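Local coordinates for cytosol aminopeptidase (Staphylococcus aureus subsp. aureus, PDB 3KZW), which probably removes N-terminal amino acids such as leucine from peptides as a metal-dependent aminopeptidase of the cytosol aminopeptidase family, at residues D235-D240 / P261-I266. Sequence-based numbering, arbitrary orientation.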
loop_
_atom_site.group_PDB
_atom_site.type_symbol
_atom_site.label_atom_id
_atom_site.label_comp_id
_atom_site.label_asym_id
_atom_site.label_seq_id
_atom_site.Cartn_x
_atom_site.Cartn_y
_atom_site.Cartn_z
ATOM N N ASP A 235 15.033 44.231 0.055
ATOM C CA ASP A 235 14.439 44.418 -1.266
ATOM C C ASP A 235 13.507 43.259 -1.591
ATOM O O ASP A 235 13.883 42.096 -1.448
ATOM C CB ASP A 235 15.519 44.541 -2.343
ATOM C CG ASP A 235 14.939 44.781 -3.733
ATOM O OD1 ASP A 235 14.492 45.918 -4.007
ATOM O OD2 ASP A 235 14.935 43.834 -4.553
ATOM N N VAL A 236 12.293 43.586 -2.027
ATOM C CA VAL A 236 11.296 42.577 -2.380
ATOM C C VAL A 236 11.005 42.602 -3.877
ATOM O O VAL A 236 10.685 43.645 -4.450
ATOM C CB VAL A 236 9.982 42.739 -1.567
ATOM C CG1 VAL A 236 8.913 41.761 -2.050
ATOM C CG2 VAL A 236 10.245 42.531 -0.089
ATOM N N LYS A 237 11.127 41.433 -4.493
ATOM C CA LYS A 237 10.887 41.258 -5.913
ATOM C C LYS A 237 9.522 40.595 -6.100
ATOM O O LYS A 237 9.357 39.412 -5.785
ATOM C CB LYS A 237 12.000 40.389 -6.499
ATOM C CG LYS A 237 12.361 40.691 -7.932
ATOM C CD LYS A 237 13.793 40.261 -8.240
ATOM C CE LYS A 237 14.804 41.290 -7.751
ATOM N NZ LYS A 237 16.180 40.932 -8.161
ATOM N N ASP A 238 8.545 41.359 -6.590
ATOM C CA ASP A 238 7.183 40.841 -6.756
ATOM C C ASP A 238 7.045 39.931 -7.979
ATOM O O ASP A 238 7.989 39.776 -8.755
ATOM C CB ASP A 238 6.133 41.970 -6.746
ATOM C CG ASP A 238 6.144 42.824 -8.014
ATOM O OD1 ASP A 238 6.963 42.583 -8.925
ATOM O OD2 ASP A 238 5.313 43.753 -8.099
ATOM N N TYR A 239 5.867 39.333 -8.140
ATOM C CA TYR A 239 5.643 38.289 -9.144
ATOM C C TYR A 239 5.974 38.688 -10.586
ATOM O O TYR A 239 6.664 37.948 -11.284
ATOM C CB TYR A 239 4.213 37.735 -9.043
ATOM C CG TYR A 239 3.940 36.534 -9.927
ATOM C CD1 TYR A 239 4.766 35.409 -9.886
ATOM C CD2 TYR A 239 2.846 36.515 -10.789
ATOM C CE1 TYR A 239 4.519 34.304 -10.695
ATOM C CE2 TYR A 239 2.588 35.414 -11.600
ATOM C CZ TYR A 239 3.429 34.313 -11.547
ATOM O OH TYR A 239 3.181 33.219 -12.343
ATOM N N ASP A 240 5.487 39.842 -11.037
ATOM C CA ASP A 240 5.722 40.256 -12.429
ATOM C C ASP A 240 7.148 40.749 -12.703
ATOM O O ASP A 240 7.590 40.757 -13.854
ATOM C CB ASP A 240 4.654 41.237 -12.960
ATOM C CG ASP A 240 4.044 42.118 -11.871
ATOM O OD1 ASP A 240 3.562 41.580 -10.844
ATOM O OD2 ASP A 240 4.018 43.356 -12.065
ATOM N N PRO A 261 4.623 33.788 -5.854
ATOM C CA PRO A 261 5.951 33.776 -5.233
ATOM C C PRO A 261 6.598 35.155 -5.066
ATOM O O PRO A 261 6.186 36.125 -5.709
ATOM C CB PRO A 261 6.784 32.916 -6.195
ATOM C CG PRO A 261 6.060 32.967 -7.482
ATOM C CD PRO A 261 4.617 33.014 -7.109
ATOM N N ARG A 262 7.600 35.222 -4.192
ATOM C CA ARG A 262 8.373 36.436 -3.949
ATOM C C ARG A 262 9.846 36.076 -3.809
ATOM O O ARG A 262 10.182 34.961 -3.388
ATOM C CB ARG A 262 7.907 37.138 -2.666
ATOM C CG ARG A 262 6.481 37.678 -2.682
ATOM C CD ARG A 262 6.359 38.927 -3.535
ATOM N NE ARG A 262 5.051 39.561 -3.390
ATOM C CZ ARG A 262 3.977 39.259 -4.116
ATOM N NH1 ARG A 262 4.034 38.321 -5.051
ATOM N NH2 ARG A 262 2.838 39.899 -3.904
ATOM N N LEU A 263 10.721 37.011 -4.175
ATOM C CA LEU A 263 12.143 36.890 -3.861
ATOM C C LEU A 263 12.554 38.029 -2.942
ATOM O O LEU A 263 12.383 39.202 -3.281
ATOM C CB LEU A 263 13.008 36.884 -5.124
ATOM C CG LEU A 263 14.481 36.527 -4.881
ATOM C CD1 LEU A 263 14.714 35.032 -5.025
ATOM C CD2 LEU A 263 15.382 37.291 -5.822
ATOM N N VAL A 264 13.092 37.672 -1.778
ATOM C CA VAL A 264 13.492 38.653 -0.775
ATOM C C VAL A 264 15.014 38.720 -0.677
ATOM O O VAL A 264 15.672 37.709 -0.423
ATOM C CB VAL A 264 12.876 38.338 0.614
ATOM C CG1 VAL A 264 13.214 39.431 1.619
ATOM C CG2 VAL A 264 11.370 38.172 0.506
ATOM N N THR A 265 15.561 39.913 -0.897
ATOM C CA THR A 265 16.995 40.154 -0.756
ATOM C C THR A 265 17.246 40.968 0.510
ATOM O O THR A 265 16.656 42.032 0.703
ATOM C CB THR A 265 17.585 40.887 -1.986
ATOM O OG1 THR A 265 17.140 40.246 -3.187
ATOM C CG2 THR A 265 19.101 40.868 -1.951
ATOM N N ILE A 266 18.115 40.446 1.370
ATOM C CA ILE A 266 18.449 41.084 2.639
ATOM C C ILE A 266 19.946 41.369 2.685
ATOM O O ILE A 266 20.756 40.447 2.631
ATOM C CB ILE A 266 18.059 40.182 3.838
ATOM C CG1 ILE A 266 16.567 39.841 3.801
ATOM C CG2 ILE A 266 18.416 40.849 5.160
ATOM C CD1 ILE A 266 16.181 38.663 4.676
HETATM O O HOH W 1 14.794 41.086 -4.279
#
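Pro261 meets Tyr239 just ahead of the strand pairing, its CG lying 3.7 Å from CD1 of the tyrosine ring. Arg262 sends its side chain past residues 237-239, with CD 3.8 Å from Asp238 CA. The side chain bends at chi2 (-74°), which returns NH1 to the carbonyl of the preceding residue, and Arg262 NH1 donates to Pro261 O at 3.1 Å. This bond lies in the guanidinium plane but comes from above the carbonyl plane. Asp238 CB sits over one face of the guanidinium. Asp238 is the N-cap of helix 239-244, and its OD1 hydrogen-bonds Thr241 OG1.

Leu263 and Lys237 form a hydrogen-bonded antiparallel pair. Lys237 N donates to Leu263 O at 2.8 Å, and Leu263 N returns a longer bond of 3.2 Å to Lys237 O. Their side chains run side by side. Val264 faces Val236 as the non-hydrogen-bonded pair. Thr265 pairs with Asp235 through two nearly straight bonds, and a water bridges Thr265 OG1 to Asp235 OD2 and Asp235 O.

The pairing joins strand 233-237 to the mixed sheet of the catalytic domain; helices 239-244 and 248-254, not a tight hairpin turn, connect the two strands. Strand 328-338 pairs along the other edge of strand 262-269. Helix 216-226 covers Val236 and Val264, whereas Leu263 packs on Leu250 of helix 248-254.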